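P800 reaction center core protein (Heliobacterium modesticaldum, PDB 5V8K) forms the homodimeric photosynthetic reaction center of heliobacteria, holding bacteriochlorophyll g pigments in the membrane and binding a [4Fe-4S] cluster between its two copies. Local coordinates at residues D439-I452 with K579-I591. Residues are numbered along the deposited sequence; the frame is centred on the assembly and turned at random.
Sequences DQFYLAIFFSLQVI and KAIGCFLFFKMTI. With GBF (Bacteriochlorophyll g), chain D.
Phe-587 CG (chi1 -176°) and Cys-583 SG both stand trans to their backbone nitrogens; Phe-587 thereby meets Ile-445, and Cys-583 meets Ile-445 and Phe-446. In the photosystem I-type core, helices 439-447 and 579-591 run nearly parallel, axes 13° apart and 9.9 Å at closest approach. Cys-583 SG sits over one face of the Phe-446 ring, 4.3 Å from its centroid. The edge of that ring turns to the face of Phe-586, a T-shaped pair with planes at 82°. Ile-445 CG2 makes a CH-pi contact over the Phe-587 ring, while Ile-452 CD1 meets its edge 3.6 Å from CZ. Leu-449 puts CD2 against Phe-587 and CD1 at the edge of Phe-586. Ser-448 OG turns back to donate to Ile-445 O at 2.7 Å. Tyr-442 lays its ring against the backbone of Lys-579 and Ala-580, and also touches the bound lipid. Beyond the helix pair, Gln-450 lies against a bacteriochlorophyll g, and its OE1 accepts from the water that binds the magnesium. Lys-579 lies near the cluster ligands Cys-424 and Cys-433. Its chain bends at chi2 and chi3; NZ, hydrogen-bonded to Ser-434 OG, meets Asp-439 OD2 at 2.8 Å in a salt bridge whose hydrogen bond is weak.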
loop_
_atom_site.group_PDB
_atom_site.type_symbol
_atom_site.label_atom_id
_atom_site.label_comp_id
_atom_site.label_asym_id
_atom_site.label_seq_id
_atom_site.Cartn_x
_atom_site.Cartn_y
_atom_site.Cartn_z
ATOM N N ASP A 439 4.168 -18.705 9.919
ATOM C CA ASP A 439 4.502 -17.527 9.129
ATOM C C ASP A 439 4.302 -17.796 7.633
ATOM O O ASP A 439 3.955 -16.885 6.883
ATOM C CB ASP A 439 5.925 -17.085 9.462
ATOM C CG ASP A 439 6.053 -16.511 10.893
ATOM O OD1 ASP A 439 5.015 -16.102 11.493
ATOM O OD2 ASP A 439 7.187 -16.462 11.423
ATOM N N GLN A 440 4.407 -19.056 7.207
ATOM C CA GLN A 440 4.035 -19.418 5.841
ATOM C C GLN A 440 2.517 -19.470 5.669
ATOM O O GLN A 440 2.007 -19.223 4.571
ATOM C CB GLN A 440 4.660 -20.756 5.449
ATOM C CG GLN A 440 6.181 -20.727 5.331
ATOM C CD GLN A 440 6.647 -19.787 4.221
ATOM O OE1 GLN A 440 6.200 -19.880 3.069
ATOM N NE2 GLN A 440 7.514 -18.854 4.571
ATOM N N PHE A 441 1.780 -19.812 6.726
ATOM C CA PHE A 441 0.329 -19.657 6.693
ATOM C C PHE A 441 -0.066 -18.219 6.378
ATOM O O PHE A 441 -0.875 -17.975 5.481
ATOM C CB PHE A 441 -0.289 -20.101 8.018
ATOM C CG PHE A 441 -1.684 -19.570 8.222
ATOM C CD1 PHE A 441 -2.749 -20.164 7.598
ATOM C CD2 PHE A 441 -1.895 -18.444 8.976
ATOM C CE1 PHE A 441 -4.027 -19.675 7.749
ATOM C CE2 PHE A 441 -3.192 -17.903 9.138
ATOM C CZ PHE A 441 -4.267 -18.526 8.524
ATOM N N TYR A 442 0.494 -17.246 7.107
ATOM C CA TYR A 442 0.177 -15.846 6.827
ATOM C C TYR A 442 0.517 -15.498 5.391
ATOM O O TYR A 442 -0.216 -14.740 4.739
ATOM C CB TYR A 442 0.930 -14.897 7.763
ATOM C CG TYR A 442 0.730 -15.111 9.223
ATOM C CD1 TYR A 442 -0.535 -15.294 9.762
ATOM C CD2 TYR A 442 1.812 -15.145 10.083
ATOM C CE1 TYR A 442 -0.704 -15.519 11.089
ATOM C CE2 TYR A 442 1.648 -15.361 11.458
ATOM C CZ TYR A 442 0.366 -15.534 11.958
ATOM O OH TYR A 442 0.154 -15.805 13.316
ATOM N N LEU A 443 1.682 -15.979 4.900
ATOM C CA LEU A 443 2.115 -15.582 3.578
ATOM C C LEU A 443 1.163 -16.135 2.527
ATOM O O LEU A 443 0.892 -15.478 1.520
ATOM C CB LEU A 443 3.574 -16.061 3.335
ATOM C CG LEU A 443 4.314 -15.612 2.078
ATOM C CD1 LEU A 443 4.365 -14.069 1.999
ATOM C CD2 LEU A 443 5.733 -16.172 1.960
ATOM N N ALA A 444 0.636 -17.338 2.741
ATOM C CA ALA A 444 -0.339 -17.857 1.790
ATOM C C ALA A 444 -1.610 -17.001 1.784
ATOM O O ALA A 444 -2.181 -16.727 0.718
ATOM C CB ALA A 444 -0.640 -19.317 2.088
ATOM N N ILE A 445 -2.031 -16.509 2.957
ATOM C CA ILE A 445 -3.171 -15.594 3.022
ATOM C C ILE A 445 -2.907 -14.351 2.176
ATOM O O ILE A 445 -3.774 -13.900 1.426
ATOM C CB ILE A 445 -3.481 -15.213 4.481
ATOM C CG1 ILE A 445 -3.914 -16.454 5.316
ATOM C CG2 ILE A 445 -4.534 -14.109 4.522
ATOM C CD1 ILE A 445 -5.279 -17.064 4.891
ATOM N N PHE A 446 -1.721 -13.754 2.333
ATOM C CA PHE A 446 -1.313 -12.588 1.539
ATOM C C PHE A 446 -1.350 -12.902 0.049
ATOM O O PHE A 446 -1.901 -12.137 -0.749
ATOM C CB PHE A 446 0.124 -12.160 1.894
ATOM C CG PHE A 446 0.267 -11.391 3.175
ATOM C CD1 PHE A 446 -0.379 -10.192 3.356
ATOM C CD2 PHE A 446 1.101 -11.854 4.176
ATOM C CE1 PHE A 446 -0.229 -9.457 4.574
ATOM C CE2 PHE A 446 1.257 -11.156 5.392
ATOM C CZ PHE A 446 0.578 -9.951 5.585
ATOM N N PHE A 447 -0.674 -13.983 -0.350
ATOM C CA PHE A 447 -0.573 -14.359 -1.760
ATOM C C PHE A 447 -1.946 -14.658 -2.376
ATOM O O PHE A 447 -2.133 -14.519 -3.596
ATOM C CB PHE A 447 0.336 -15.595 -1.898
ATOM C CG PHE A 447 1.852 -15.307 -1.858
ATOM C CD1 PHE A 447 2.366 -14.090 -1.444
ATOM C CD2 PHE A 447 2.739 -16.284 -2.251
ATOM C CE1 PHE A 447 3.756 -13.862 -1.416
ATOM C CE2 PHE A 447 4.133 -16.057 -2.217
ATOM C CZ PHE A 447 4.623 -14.835 -1.805
ATOM N N SER A 448 -2.905 -15.099 -1.555
ATOM C CA SER A 448 -4.215 -15.511 -2.072
ATOM C C SER A 448 -4.968 -14.354 -2.693
ATOM O O SER A 448 -5.926 -14.581 -3.438
ATOM C CB SER A 448 -5.073 -16.155 -0.971
ATOM O OG SER A 448 -5.598 -15.178 -0.066
ATOM N N LEU A 449 -4.557 -13.126 -2.416
ATOM C CA LEU A 449 -5.092 -11.985 -3.145
ATOM C C LEU A 449 -4.834 -12.044 -4.644
ATOM O O LEU A 449 -5.583 -11.402 -5.394
ATOM C CB LEU A 449 -4.528 -10.672 -2.606
ATOM C CG LEU A 449 -4.920 -10.439 -1.149
ATOM C CD1 LEU A 449 -4.235 -9.224 -0.592
ATOM C CD2 LEU A 449 -6.441 -10.278 -0.991
ATOM N N GLN A 450 -3.803 -12.779 -5.103
ATOM C CA GLN A 450 -3.618 -12.985 -6.533
ATOM C C GLN A 450 -4.624 -13.949 -7.149
ATOM O O GLN A 450 -4.664 -14.081 -8.381
ATOM C CB GLN A 450 -2.186 -13.493 -6.785
ATOM C CG GLN A 450 -1.153 -12.465 -6.506
ATOM C CD GLN A 450 -1.551 -11.168 -7.111
ATOM O OE1 GLN A 450 -2.019 -10.272 -6.424
ATOM N NE2 GLN A 450 -1.455 -11.089 -8.432
ATOM N N VAL A 451 -5.411 -14.632 -6.330
ATOM C CA VAL A 451 -6.567 -15.392 -6.798
ATOM C C VAL A 451 -7.845 -14.554 -6.698
ATOM O O VAL A 451 -8.597 -14.415 -7.665
ATOM C CB VAL A 451 -6.697 -16.707 -5.992
ATOM C CG1 VAL A 451 -7.900 -17.487 -6.430
ATOM C CG2 VAL A 451 -5.413 -17.556 -6.104
ATOM N N ILE A 452 -8.067 -13.942 -5.532
ATOM C CA ILE A 452 -9.321 -13.265 -5.259
ATOM C C ILE A 452 -9.504 -12.049 -6.167
ATOM O O ILE A 452 -10.582 -11.835 -6.717
ATOM C CB ILE A 452 -9.398 -12.894 -3.766
ATOM C CG1 ILE A 452 -9.485 -14.190 -2.949
ATOM C CG2 ILE A 452 -10.648 -12.024 -3.457
ATOM C CD1 ILE A 452 -9.153 -14.023 -1.462
ATOM N N LYS A 579 2.206 -9.840 13.552
ATOM C CA LYS A 579 2.115 -10.521 12.265
ATOM C C LYS A 579 0.740 -11.144 12.073
ATOM O O LYS A 579 0.167 -11.061 10.983
ATOM C CB LYS A 579 3.227 -11.572 12.136
ATOM C CG LYS A 579 4.323 -11.163 11.213
ATOM C CD LYS A 579 5.690 -11.687 11.605
ATOM C CE LYS A 579 5.750 -13.188 11.816
ATOM N NZ LYS A 579 7.208 -13.650 11.597
ATOM N N ALA A 580 0.187 -11.746 13.129
ATOM C CA ALA A 580 -1.153 -12.327 13.061
ATOM C C ALA A 580 -2.228 -11.261 12.827
ATOM O O ALA A 580 -3.108 -11.416 11.965
ATOM C CB ALA A 580 -1.481 -13.095 14.341
ATOM N N ILE A 581 -2.175 -10.174 13.594
ATOM C CA ILE A 581 -3.182 -9.114 13.498
ATOM C C ILE A 581 -2.982 -8.319 12.208
ATOM O O ILE A 581 -3.944 -7.927 11.530
ATOM C CB ILE A 581 -3.099 -8.198 14.735
ATOM C CG1 ILE A 581 -3.498 -8.968 15.980
ATOM C CG2 ILE A 581 -3.972 -6.937 14.560
ATOM C CD1 ILE A 581 -3.166 -8.251 17.290
ATOM N N GLY A 582 -1.719 -8.094 11.845
ATOM C CA GLY A 582 -1.428 -7.361 10.628
ATOM C C GLY A 582 -1.886 -8.111 9.405
ATOM O O GLY A 582 -2.459 -7.524 8.485
ATOM N N CYS A 583 -1.661 -9.417 9.375
ATOM C CA CYS A 583 -2.112 -10.197 8.238
ATOM C C CYS A 583 -3.632 -10.216 8.175
ATOM O O CYS A 583 -4.214 -9.979 7.118
ATOM C CB CYS A 583 -1.534 -11.611 8.303
ATOM S SG CYS A 583 -2.173 -12.751 7.037
ATOM N N PHE A 584 -4.285 -10.499 9.304
ATOM C CA PHE A 584 -5.743 -10.524 9.357
ATOM C C PHE A 584 -6.335 -9.224 8.817
ATOM O O PHE A 584 -7.214 -9.244 7.953
ATOM C CB PHE A 584 -6.242 -10.770 10.793
ATOM C CG PHE A 584 -7.715 -10.673 10.902
ATOM C CD1 PHE A 584 -8.506 -11.742 10.517
ATOM C CD2 PHE A 584 -8.321 -9.504 11.294
ATOM C CE1 PHE A 584 -9.868 -11.673 10.572
ATOM C CE2 PHE A 584 -9.711 -9.430 11.346
ATOM C CZ PHE A 584 -10.474 -10.534 10.980
ATOM N N LEU A 585 -5.867 -8.082 9.321
ATOM C CA LEU A 585 -6.417 -6.800 8.911
ATOM C C LEU A 585 -6.008 -6.372 7.499
ATOM O O LEU A 585 -6.773 -5.666 6.834
ATOM C CB LEU A 585 -6.013 -5.724 9.912
ATOM C CG LEU A 585 -6.676 -5.781 11.277
ATOM C CD1 LEU A 585 -6.079 -4.688 12.147
ATOM C CD2 LEU A 585 -8.210 -5.614 11.192
ATOM N N PHE A 586 -4.794 -6.721 7.058
ATOM C CA PHE A 586 -4.360 -6.396 5.709
ATOM C C PHE A 586 -5.278 -7.078 4.702
ATOM O O PHE A 586 -5.863 -6.431 3.823
ATOM C CB PHE A 586 -2.878 -6.841 5.548
ATOM C CG PHE A 586 -2.259 -6.470 4.278
ATOM C CD1 PHE A 586 -2.562 -7.126 3.123
ATOM C CD2 PHE A 586 -1.316 -5.479 4.251
ATOM C CE1 PHE A 586 -1.930 -6.808 1.925
ATOM C CE2 PHE A 586 -0.652 -5.142 3.073
ATOM C CZ PHE A 586 -0.982 -5.810 1.895
ATOM N N PHE A 587 -5.454 -8.339 4.958
ATOM C CA PHE A 587 -6.310 -9.206 4.147
ATOM C C PHE A 587 -7.809 -8.735 4.157
ATOM O O PHE A 587 -8.422 -8.530 3.157
ATOM C CB PHE A 587 -6.261 -10.695 4.541
ATOM C CG PHE A 587 -7.079 -11.609 3.649
ATOM C CD1 PHE A 587 -6.635 -11.960 2.391
ATOM C CD2 PHE A 587 -8.281 -12.160 4.072
ATOM C CE1 PHE A 587 -7.356 -12.799 1.611
ATOM C CE2 PHE A 587 -8.991 -12.993 3.275
ATOM C CZ PHE A 587 -8.524 -13.321 2.049
ATOM N N LYS A 588 -8.375 -8.541 5.334
ATOM C CA LYS A 588 -9.783 -8.182 5.443
ATOM C C LYS A 588 -10.059 -6.765 4.966
ATOM O O LYS A 588 -11.129 -6.499 4.421
ATOM C CB LYS A 588 -10.279 -8.366 6.877
ATOM C CG LYS A 588 -10.565 -9.831 7.217
ATOM C CD LYS A 588 -11.643 -10.420 6.265
ATOM C CE LYS A 588 -12.064 -11.846 6.578
ATOM N NZ LYS A 588 -13.228 -12.189 5.639
ATOM N N MET A 589 -9.152 -5.819 5.205
ATOM C CA MET A 589 -9.399 -4.474 4.682
ATOM C C MET A 589 -9.357 -4.444 3.151
ATOM O O MET A 589 -10.097 -3.675 2.522
ATOM C CB MET A 589 -8.411 -3.472 5.270
ATOM C CG MET A 589 -8.600 -3.160 6.749
ATOM S SD MET A 589 -10.231 -2.558 7.195
ATOM C CE MET A 589 -10.854 -4.054 7.846
ATOM N N THR A 590 -8.530 -5.283 2.539
ATOM C CA THR A 590 -8.595 -5.444 1.091
ATOM C C THR A 590 -9.961 -5.975 0.680
ATOM O O THR A 590 -10.593 -5.458 -0.248
ATOM C CB THR A 590 -7.505 -6.390 0.617
ATOM O OG1 THR A 590 -6.199 -5.858 0.942
ATOM C CG2 THR A 590 -7.621 -6.581 -0.844
ATOM N N ILE A 591 -10.453 -6.984 1.396
ATOM C CA ILE A 591 -11.765 -7.546 1.096
ATOM C C ILE A 591 -12.880 -6.498 1.287
ATOM O O ILE A 591 -13.850 -6.473 0.521
ATOM C CB ILE A 591 -12.007 -8.813 1.946
ATOM C CG1 ILE A 591 -10.989 -9.916 1.645
ATOM C CG2 ILE A 591 -13.405 -9.373 1.679
ATOM C CD1 ILE A 591 -10.697 -10.154 0.200
HETATM MG MG GBF D . 0.168 -6.905 -6.956
HETATM C CHA GBF D . -0.224 -3.521 -7.799
HETATM C CHB GBF D . 0.847 -7.522 -10.133
HETATM C CHC GBF D . 1.454 -9.907 -5.825
HETATM C CHD GBF D . -0.148 -5.955 -3.550
HETATM N NA GBF D . 0.182 -5.812 -8.638
HETATM C C1A GBF D . -0.164 -4.518 -8.904
HETATM C C2A GBF D . -0.259 -4.030 -10.340
HETATM C C3A GBF D . 0.124 -5.330 -11.054
HETATM C C4A GBF D . 0.367 -6.292 -9.864
HETATM C CMA GBF D . -1.032 -5.766 -11.930
HETATM C CAA GBF D . 0.609 -2.869 -10.848
HETATM C CBA GBF D . 0.122 -2.424 -12.227
HETATM C CGA GBF D . 1.109 -2.902 -13.290
HETATM O O1A GBF D . 2.150 -3.515 -13.042
HETATM O O2A GBF D . 0.836 -2.490 -14.636
HETATM N NB GBF D . 1.097 -8.457 -7.863
HETATM C C1B GBF D . 1.189 -8.624 -9.194
HETATM C C2B GBF D . 1.713 -9.905 -9.465
HETATM C C3B GBF D . 1.876 -10.530 -8.231
HETATM C C4B GBF D . 1.448 -9.602 -7.265
HETATM C CMB GBF D . 1.969 -10.454 -10.828
HETATM C CAB GBF D . 2.311 -11.902 -7.925
HETATM C CBB GBF D . 2.418 -12.888 -8.740
HETATM N NC GBF D . 0.684 -7.686 -5.110
HETATM C C1C GBF D . 1.012 -8.941 -4.822
HETATM C C2C GBF D . 1.020 -9.580 -3.456
HETATM C C3C GBF D . 0.502 -8.307 -2.914
HETATM C C4C GBF D . 0.316 -7.298 -3.849
HETATM C CMC GBF D . 0.142 -10.802 -3.351
HETATM C CAC GBF D . 0.183 -8.092 -1.490
HETATM C CBC GBF D . 0.382 -9.108 -0.344
HETATM N ND GBF D . -0.180 -5.283 -5.875
HETATM C C1D GBF D . -0.222 -4.942 -4.606
HETATM C C2D GBF D . -0.262 -3.431 -4.145
HETATM C C3D GBF D . -0.287 -3.051 -5.491
HETATM C C4D GBF D . -0.247 -4.056 -6.488
HETATM C CMD GBF D . -0.300 -2.811 -2.791
HETATM C CAD GBF D . -0.501 -1.804 -6.234
HETATM O OBD GBF D . -0.343 -0.573 -5.882
HETATM C CBD GBF D . -0.444 -2.063 -7.715
HETATM C CGD GBF D . -1.711 -1.539 -8.357
HETATM O O1D GBF D . -2.679 -2.218 -8.695
HETATM O O2D GBF D . -1.823 -0.109 -8.526
HETATM C CED GBF D . -3.063 0.441 -8.940
HETATM C C1 GBF D . 1.733 -2.825 -15.683
HETATM C C2 GBF D . 2.899 -1.894 -15.680
HETATM C C3 GBF D . 2.986 -0.899 -16.575
HETATM C C4 GBF D . 1.864 -0.671 -17.549
HETATM C C5 GBF D . 4.177 0.015 -16.561
HETATM C C6 GBF D . 5.084 -0.154 -17.791
HETATM C C7 GBF D . 5.810 -1.487 -17.721
HETATM C C8 GBF D . 7.130 -1.644 -17.906
HETATM C C9 GBF D . 8.040 -0.499 -18.144
HETATM C C10 GBF D . 7.741 -3.012 -17.782
HETATM C C11 GBF D . 7.736 -3.320 -16.295
HETATM C C12 GBF D . 8.766 -2.439 -15.657
HETATM C C13 GBF D . 8.568 -1.804 -14.502
HETATM C C14 GBF D . 9.691 -0.987 -13.989
HETATM C C15 GBF D . 7.299 -1.856 -13.745
HETATM O O HOH W 1 -2.235 -7.835 -7.104
#